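Local coordinates for glutamine amidotransferase domain-containing protein (PDB 1O1Y) that probably hydrolyses glutamine to release ammonia for transfer to an acceptor substrate, as class I glutamine amidotransferases do, at residues M105-L110 against Q172-G177; A112-G117 against H150-D155. All coordinates share one frame; numbering follows the deposited sequence.

Interaction 1. Residues M105-L110 against Q172-G177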
HETATM    1  N   MSE A 105      -4.027  -5.196   7.122  1.00 10.17           N
HETATM    2  CA  MSE A 105      -4.275  -6.639   7.025  1.00  9.87           C
HETATM    3  C   MSE A 105      -3.015  -7.421   7.332  1.00  8.35           C
HETATM    4  O   MSE A 105      -3.067  -8.457   7.995  1.00 10.36           O
HETATM    5  CB  MSE A 105      -4.817  -7.000   5.635  1.00  9.29           C
HETATM    6  CG  MSE A 105      -6.225  -6.428   5.424  1.00  7.04           C
HETATM    7 SE   MSE A 105      -6.918  -6.802   3.661  0.70 15.73          SE
HETATM    8  CE  MSE A 105      -7.128  -8.700   3.813  1.00 15.97           C
ATOM      9  N   LEU A 106      -1.879  -6.930   6.864  1.00  9.18           N
ATOM     10  CA  LEU A 106      -0.608  -7.567   7.175  1.00 10.38           C
ATOM     11  C   LEU A 106      -0.334  -7.502   8.686  1.00  9.70           C
ATOM     12  O   LEU A 106       0.072  -8.494   9.302  1.00 10.02           O
ATOM     13  CB  LEU A 106       0.550  -6.900   6.404  1.00  9.19           C
ATOM     14  CG  LEU A 106       1.966  -7.429   6.719  1.00  9.51           C
ATOM     15  CD1 LEU A 106       2.147  -8.900   6.394  1.00 16.14           C
ATOM     16  CD2 LEU A 106       3.024  -6.588   5.970  1.00 12.33           C
ATOM     17  N   ALA A 107      -0.519  -6.334   9.286  1.00 10.25           N
ATOM     18  CA  ALA A 107      -0.329  -6.173  10.735  1.00 10.30           C
ATOM     19  C   ALA A 107      -1.184  -7.145  11.538  1.00  9.94           C
ATOM     20  O   ALA A 107      -0.736  -7.742  12.501  1.00  8.95           O
ATOM     21  CB  ALA A 107      -0.641  -4.769  11.156  1.00  9.66           C
ATOM     22  N   LYS A 108      -2.440  -7.295  11.140  1.00  7.59           N
ATOM     23  CA  LYS A 108      -3.344  -8.236  11.783  1.00  9.11           C
ATOM     24  C   LYS A 108      -2.836  -9.691  11.705  1.00  8.62           C
ATOM     25  O   LYS A 108      -2.879 -10.414  12.678  1.00  9.29           O
ATOM     26  CB  LYS A 108      -4.763  -8.112  11.166  1.00  8.95           C
ATOM     27  CG  LYS A 108      -5.731  -9.133  11.693  1.00 11.61           C
ATOM     28  CD  LYS A 108      -7.141  -8.913  11.099  1.00 14.88           C
ATOM     29  CE  LYS A 108      -7.991 -10.179  11.197  1.00 23.34           C
ATOM     30  NZ  LYS A 108      -9.414 -10.053  10.700  1.00 18.43           N
ATOM     31  N   VAL A 109      -2.394 -10.114  10.528  1.00  9.37           N
ATOM     32  CA  VAL A 109      -1.881 -11.468  10.357  1.00  9.17           C
ATOM     33  C   VAL A 109      -0.669 -11.702  11.274  1.00 10.15           C
ATOM     34  O   VAL A 109      -0.477 -12.809  11.822  1.00 10.19           O
ATOM     35  CB  VAL A 109      -1.588 -11.764   8.889  1.00 10.00           C
ATOM     36  CG1 VAL A 109      -0.837 -13.056   8.743  1.00 13.36           C
ATOM     37  CG2 VAL A 109      -2.889 -11.823   8.095  1.00 12.07           C
ATOM     38  N   LEU A 110       0.114 -10.643  11.490  1.00  8.85           N
ATOM     39  CA  LEU A 110       1.312 -10.691  12.341  1.00 10.64           C
ATOM     40  C   LEU A 110       0.952 -10.433  13.814  1.00 11.74           C
ATOM     41  O   LEU A 110       1.831 -10.225  14.668  1.00 11.36           O
ATOM     42  CB  LEU A 110       2.311  -9.650  11.839  1.00  9.54           C
ATOM     43  CG  LEU A 110       2.892  -9.977  10.456  1.00 14.19           C
ATOM     44  CD1 LEU A 110       3.805  -8.849  10.043  1.00 15.01           C
ATOM     45  CD2 LEU A 110       3.643 -11.280  10.480  1.00 15.58           C
ATOM     46  N   GLN A 172       3.424   4.214  10.745  1.00 10.13           N
ATOM     47  CA  GLN A 172       3.127   4.532   9.337  1.00 10.06           C
ATOM     48  C   GLN A 172       3.648   3.484   8.390  1.00 10.49           C
ATOM     49  O   GLN A 172       3.193   3.408   7.249  1.00 11.82           O
ATOM     50  CB  GLN A 172       3.683   5.913   9.002  1.00  9.05           C
ATOM     51  CG  GLN A 172       2.805   7.040   9.606  1.00  9.83           C
ATOM     52  CD  GLN A 172       1.517   7.321   8.863  1.00 12.45           C
ATOM     53  OE1 GLN A 172       1.247   6.684   7.837  1.00 15.64           O
ATOM     54  NE2 GLN A 172       0.717   8.292   9.372  1.00 11.95           N
ATOM     55  N   GLY A 173       4.654   2.731   8.790  1.00 11.09           N
ATOM     56  CA  GLY A 173       5.217   1.712   7.908  1.00 11.23           C
ATOM     57  C   GLY A 173       6.134   0.767   8.684  1.00 10.78           C
ATOM     58  O   GLY A 173       6.757   1.167   9.684  1.00 11.33           O
ATOM     59  N   PHE A 174       6.173  -0.498   8.267  1.00  9.90           N
ATOM     60  CA  PHE A 174       6.948  -1.505   8.943  1.00  8.51           C
ATOM     61  C   PHE A 174       7.389  -2.565   7.970  1.00  9.12           C
ATOM     62  O   PHE A 174       6.864  -2.675   6.890  1.00  8.56           O
ATOM     63  CB  PHE A 174       6.173  -2.118  10.120  1.00  9.89           C
ATOM     64  CG  PHE A 174       4.959  -2.909   9.701  1.00  9.35           C
ATOM     65  CD1 PHE A 174       3.724  -2.290   9.529  1.00 12.67           C
ATOM     66  CD2 PHE A 174       5.067  -4.268   9.441  1.00 10.71           C
ATOM     67  CE1 PHE A 174       2.622  -3.030   9.137  1.00 13.89           C
ATOM     68  CE2 PHE A 174       3.938  -5.022   9.063  1.00  9.05           C
ATOM     69  CZ  PHE A 174       2.723  -4.396   8.901  1.00 10.06           C
ATOM     70  N   VAL A 175       8.372  -3.338   8.401  1.00  9.77           N
ATOM     71  CA  VAL A 175       8.895  -4.451   7.637  1.00 11.59           C
ATOM     72  C   VAL A 175       9.008  -5.682   8.565  1.00 11.39           C
ATOM     73  O   VAL A 175       9.338  -5.582   9.764  1.00 12.46           O
ATOM     74  CB  VAL A 175      10.298  -4.139   7.039  0.65 12.03           C
ATOM     75  CG1 VAL A 175      10.937  -5.381   6.421  0.65 12.59           C
ATOM     76  CG2 VAL A 175      10.228  -3.020   6.049  0.65  9.34           C
ATOM     77  N   TYR A 176       8.694  -6.828   7.999  1.00 11.65           N
ATOM     78  CA  TYR A 176       8.828  -8.133   8.654  1.00 12.53           C
ATOM     79  C   TYR A 176       9.297  -9.094   7.585  1.00 13.09           C
ATOM     80  O   TYR A 176       8.539  -9.460   6.712  1.00 11.20           O
ATOM     81  CB  TYR A 176       7.480  -8.586   9.225  1.00 13.41           C
ATOM     82  CG  TYR A 176       7.490  -9.993   9.798  1.00 16.25           C
ATOM     83  CD1 TYR A 176       7.986 -10.248  11.050  1.00 32.70           C
ATOM     84  CD2 TYR A 176       7.037 -11.063   9.048  1.00 21.56           C
ATOM     85  CE1 TYR A 176       8.022 -11.552  11.538  1.00 36.78           C
ATOM     86  CE2 TYR A 176       7.058 -12.346   9.544  1.00 30.32           C
ATOM     87  CZ  TYR A 176       7.555 -12.578  10.784  1.00 31.04           C
ATOM     88  OH  TYR A 176       7.588 -13.864  11.285  1.00 49.25           O
ATOM     89  N   GLY A 177      10.569  -9.457   7.621  1.00 15.46           N
ATOM     90  CA  GLY A 177      11.148 -10.349   6.618  1.00 16.15           C
ATOM     91  C   GLY A 177      11.130  -9.640   5.282  1.00 14.83           C
ATOM     92  O   GLY A 177      11.596  -8.507   5.159  1.00 14.81           O
TER

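Interaction 2. Residues A112-G117 against H150-D155. With SO4 (sulfate ion), chain C.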
ATOM      1  N   ALA A 112      -1.102  -8.018  15.392  1.00  9.59           N
ATOM      2  CA  ALA A 112      -1.298  -6.668  15.947  1.00  9.57           C
ATOM      3  C   ALA A 112      -2.737  -6.217  15.763  1.00 11.46           C
ATOM      4  O   ALA A 112      -3.369  -6.592  14.801  1.00 11.26           O
ATOM      5  CB  ALA A 112      -0.391  -5.678  15.258  1.00 10.27           C
ATOM      6  N   SER A 113      -3.223  -5.395  16.684  1.00  9.57           N
ATOM      7  CA  SER A 113      -4.554  -4.827  16.603  1.00 10.15           C
ATOM      8  C   SER A 113      -4.592  -3.731  15.552  1.00 10.09           C
ATOM      9  O   SER A 113      -3.623  -2.983  15.347  1.00 10.23           O
ATOM     10  CB  SER A 113      -4.989  -4.261  17.980  1.00  8.56           C
ATOM     11  OG  SER A 113      -5.076  -5.250  18.980  1.00  8.26           O
ATOM     12  N   VAL A 114      -5.740  -3.629  14.913  1.00  9.66           N
ATOM     13  CA  VAL A 114      -6.085  -2.549  14.019  1.00  9.16           C
ATOM     14  C   VAL A 114      -7.301  -1.832  14.601  1.00  9.95           C
ATOM     15  O   VAL A 114      -8.220  -2.453  15.165  1.00  8.56           O
ATOM     16  CB  VAL A 114      -6.441  -3.132  12.618  1.00  9.99           C
ATOM     17  CG1 VAL A 114      -6.950  -2.059  11.666  1.00 11.54           C
ATOM     18  CG2 VAL A 114      -5.256  -3.911  12.092  1.00  8.77           C
ATOM     19  N   TYR A 115      -7.309  -0.511  14.470  1.00  8.99           N
ATOM     20  CA  TYR A 115      -8.334   0.294  15.128  1.00  9.15           C
ATOM     21  C   TYR A 115      -8.414   1.682  14.582  1.00  9.79           C
ATOM     22  O   TYR A 115      -7.511   2.147  13.897  1.00 10.27           O
ATOM     23  CB  TYR A 115      -8.086   0.397  16.628  1.00 10.09           C
ATOM     24  CG  TYR A 115      -6.628   0.667  16.979  1.00  9.16           C
ATOM     25  CD1 TYR A 115      -6.131   1.966  17.046  1.00 10.20           C
ATOM     26  CD2 TYR A 115      -5.747  -0.391  17.257  1.00 11.29           C
ATOM     27  CE1 TYR A 115      -4.804   2.222  17.355  1.00 13.39           C
ATOM     28  CE2 TYR A 115      -4.418  -0.147  17.589  1.00 11.06           C
ATOM     29  CZ  TYR A 115      -3.939   1.163  17.636  1.00 15.29           C
ATOM     30  OH  TYR A 115      -2.625   1.414  17.967  1.00 14.32           O
ATOM     31  N   ARG A 116      -9.531   2.325  14.886  1.00 10.35           N
ATOM     32  CA  ARG A 116      -9.774   3.707  14.454  1.00 11.60           C
ATOM     33  C   ARG A 116      -8.730   4.621  15.078  1.00 11.65           C
ATOM     34  O   ARG A 116      -8.500   4.574  16.292  1.00 13.34           O
ATOM     35  CB  ARG A 116     -11.180   4.177  14.841  1.00 13.00           C
ATOM     36  CG  ARG A 116     -11.621   5.482  14.137  1.00 16.14           C
ATOM     37  CD  ARG A 116     -12.984   5.977  14.560  1.00 24.27           C
ATOM     38  NE  ARG A 116     -12.947   6.426  15.952  1.00 31.12           N
ATOM     39  CZ  ARG A 116     -12.616   7.656  16.360  1.00 37.82           C
ATOM     40  NH1 ARG A 116     -12.282   8.608  15.492  1.00 37.37           N
ATOM     41  NH2 ARG A 116     -12.617   7.937  17.662  1.00 35.03           N
ATOM     42  N   GLY A 117      -8.100   5.446  14.234  1.00  9.54           N
ATOM     43  CA  GLY A 117      -7.155   6.417  14.704  1.00 11.04           C
ATOM     44  C   GLY A 117      -7.772   7.451  15.611  1.00 12.73           C
ATOM     45  O   GLY A 117      -8.879   7.939  15.348  1.00 12.67           O
ATOM     46  N   HIS A 150      -6.782   7.638   5.077  1.00 11.13           N
ATOM     47  CA  HIS A 150      -7.083   6.585   6.049  1.00 11.81           C
ATOM     48  C   HIS A 150      -7.605   7.175   7.346  1.00 11.85           C
ATOM     49  O   HIS A 150      -7.208   8.254   7.755  1.00 11.34           O
ATOM     50  CB  HIS A 150      -5.849   5.694   6.311  1.00 11.96           C
ATOM     51  CG  HIS A 150      -4.828   6.311   7.214  1.00 15.25           C
ATOM     52  ND1 HIS A 150      -4.753   6.015   8.564  1.00 16.76           N
ATOM     53  CD2 HIS A 150      -3.864   7.234   6.979  1.00 16.34           C
ATOM     54  CE1 HIS A 150      -3.791   6.738   9.116  1.00 18.30           C
ATOM     55  NE2 HIS A 150      -3.251   7.502   8.179  1.00 15.36           N
ATOM     56  N   GLY A 151      -8.458   6.394   7.992  1.00 10.42           N
ATOM     57  CA  GLY A 151      -8.957   6.665   9.310  1.00 10.08           C
ATOM     58  C   GLY A 151      -8.505   5.653  10.343  1.00 12.10           C
ATOM     59  O   GLY A 151      -8.599   5.942  11.523  1.00 13.40           O
ATOM     60  N   ASP A 152      -8.069   4.487   9.906  1.00 11.17           N
ATOM     61  CA  ASP A 152      -7.630   3.440  10.838  1.00 12.24           C
ATOM     62  C   ASP A 152      -6.123   3.435  10.914  1.00 11.23           C
ATOM     63  O   ASP A 152      -5.406   3.922  10.017  1.00 11.76           O
ATOM     64  CB  ASP A 152      -8.097   2.057  10.402  1.00 11.79           C
ATOM     65  CG  ASP A 152      -9.569   1.776  10.728  1.00 16.91           C
ATOM     66  OD1 ASP A 152     -10.296   2.645  11.313  1.00 14.17           O
ATOM     67  OD2 ASP A 152     -10.083   0.673  10.379  1.00 23.81           O
ATOM     68  N   THR A 153      -5.643   2.878  12.006  1.00 11.65           N
ATOM     69  CA  THR A 153      -4.216   2.599  12.207  1.00 11.09           C
ATOM     70  C   THR A 153      -4.011   1.242  12.892  1.00 12.22           C
ATOM     71  O   THR A 153      -4.917   0.447  12.991  1.00 12.10           O
ATOM     72  CB  THR A 153      -3.567   3.808  12.997  1.00 13.07           C
ATOM     73  OG1 THR A 153      -2.127   3.714  12.983  1.00 11.69           O
ATOM     74  CG2 THR A 153      -3.987   3.838  14.414  1.00 12.55           C
ATOM     75  N   PHE A 154      -2.794   0.956  13.328  1.00 12.17           N
ATOM     76  CA  PHE A 154      -2.471  -0.330  13.889  1.00 11.14           C
ATOM     77  C   PHE A 154      -1.330  -0.212  14.884  1.00 10.72           C
ATOM     78  O   PHE A 154      -0.576   0.754  14.877  1.00 11.38           O
ATOM     79  CB  PHE A 154      -2.106  -1.342  12.776  1.00 11.88           C
ATOM     80  CG  PHE A 154      -1.076  -0.828  11.793  1.00 11.69           C
ATOM     81  CD1 PHE A 154      -1.465  -0.167  10.636  1.00 18.12           C
ATOM     82  CD2 PHE A 154       0.285  -0.960  12.057  1.00 16.39           C
ATOM     83  CE1 PHE A 154      -0.494   0.359   9.768  1.00 14.50           C
ATOM     84  CE2 PHE A 154       1.249  -0.447  11.192  1.00 15.76           C
ATOM     85  CZ  PHE A 154       0.858   0.216  10.059  1.00 16.58           C
ATOM     86  N   ASP A 155      -1.225  -1.230  15.735  1.00 11.84           N
ATOM     87  CA  ASP A 155      -0.050  -1.452  16.577  1.00 11.29           C
ATOM     88  C   ASP A 155       1.060  -2.070  15.733  1.00 11.45           C
ATOM     89  O   ASP A 155       0.814  -2.729  14.739  1.00 11.29           O
ATOM     90  CB  ASP A 155      -0.376  -2.416  17.677  1.00 11.10           C
ATOM     91  CG  ASP A 155      -1.234  -1.809  18.762  1.00 10.56           C
ATOM     92  OD1 ASP A 155      -1.253  -0.554  18.880  1.00 13.56           O
ATOM     93  OD2 ASP A 155      -1.901  -2.533  19.541  1.00 12.91           O
TER
HETATM   94  S   SO4 C 402      -9.796   3.400   6.717  0.50 29.95           S
HETATM   95  O1  SO4 C 402     -10.437   4.673   6.459  0.50 22.51           O
HETATM   96  O2  SO4 C 402      -8.389   3.474   7.177  0.50 16.94           O
HETATM   97  O3  SO4 C 402      -9.766   2.719   5.422  0.50 36.85           O
HETATM   98  O4  SO4 C 402     -10.571   2.555   7.641  0.50 28.83           O
HETATM   99  O   HOH W   1      -2.223  -5.178  19.420  1.00 25.86           O
HETATM  100  O   HOH W   2      -9.467   8.437  12.559  1.00 22.75           O

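Interaction 1. Residues M105-L110 against Q172-G177
Three apolar contacts to F174 and one CH-pi contact on Y176 join L106 and A107, in the last turn of helix 102-109, and L110, just after it, to strand 173-176. The apolar group centres on F174, whose far rim enters between the three residues. L106 CD2 comes within 3.6 Å of F174 CE2, and A107 CB lies 4.1 Å from F174 CZ. From the C-terminal side, L110 CD1 completes the set at 4.0 Å from F174 CE2. The two leucine methyls approach the ring at a slant. In F174 a chi1 of 66° places CG between the backbone N and the carbonyl carbon, and CE2 and CZ meet the side chains opposite, while L106 CG, opposite its own backbone N (chi1 176°), sends the isobutyl group across to meet them.

The CH-pi contact belongs to L110 and Y176. L110 CD2 stands 3.9 Å from the centroid of the Y176 ring and 21° off the ring normal, so it lies over a face, displaced toward the rim. The other methyl, L110 CD1, reaches Y176 CB at 3.8 Å; the leucine fork thus touches both aromatic residues.

No hydrogen bond links the two segments. Backbone bonds are made elsewhere: L110 N bonds to L106 O at 3.1 Å at the helix end, and F174 pairs with G181 of strand 179-182. Before F174, Q172 and G173 form a classic beta bulge opposite F164.

F174 and Y176 present their rings on the side of the sheet that meets the helix; V175 points away from it, and its side chain touches V163 and V180. The chemistry is therefore that of a helix-on-sheet core joint: with no directional bond between helix and strand, its geometry rests on the fit of two leucines and an alanine against two rings.

Interaction 2. Residues A112-G117 against H150-D155
Y115 and T153 form the hydrogen-bonded pair of a short antiparallel two-stranded sheet, and both of their backbone bonds are made. Y115 N donates to T153 O at 3.0 Å, and T153 N returns a nearly straight bond to Y115 O (2.8 Å, 175°). D155 N to S113 O and G117 N to G151 O (2.8 Å) extend the pairing at the two ends.

The D155 carboxylate is held twice: Y115 OH donates to OD1 at 2.6 Å from above the carboxylate plane, while OD2 accepts from a water that also takes S113 N. At the other end a second water donates to both G151 O and G117 O. The Y115 ring lies alongside T153, its CE1 3.5 Å from T153 CG2. H150 ND1 bonds to D152 O (2.6 Å), and its NE2 bonds to E122.

G151 N and D152 N both donate to a sulfate, probably from the crystallisation liquor; D152 N reaches its O2 at 2.9 Å.

V114 and F154 share the other face, where F154 packs on S103, Q104 and A107 of helix 102-109. Strand 152-154 follows strand 143-150 but pairs separately, and F154 also meets F174 of the central sheet.

How the interactions relate
Interactions 1 and 2 have centres about 12 Å apart. Helix 102-109 carries most of one side of interaction 1, and F154 of interaction 2 packs against it. F154 joins the two: its CE2 lies 3.5 Å from F174 CD1, with the ring planes at about 70°, and its CG is 4.0 Å from A107 CB. Segment 112-117 follows the helix closely, and A107 O to A112 N (2.9 Å) is a probable hydrogen bond across the turn. The helix thus touches strand 173-176 through L106 and A107, and the small sheet through F154. C100, found as cysteinesulfonic acid, lies just before the helix, consistent with the nucleophile position of class I glutamine amidotransferases; the sulfate belongs to interaction 2.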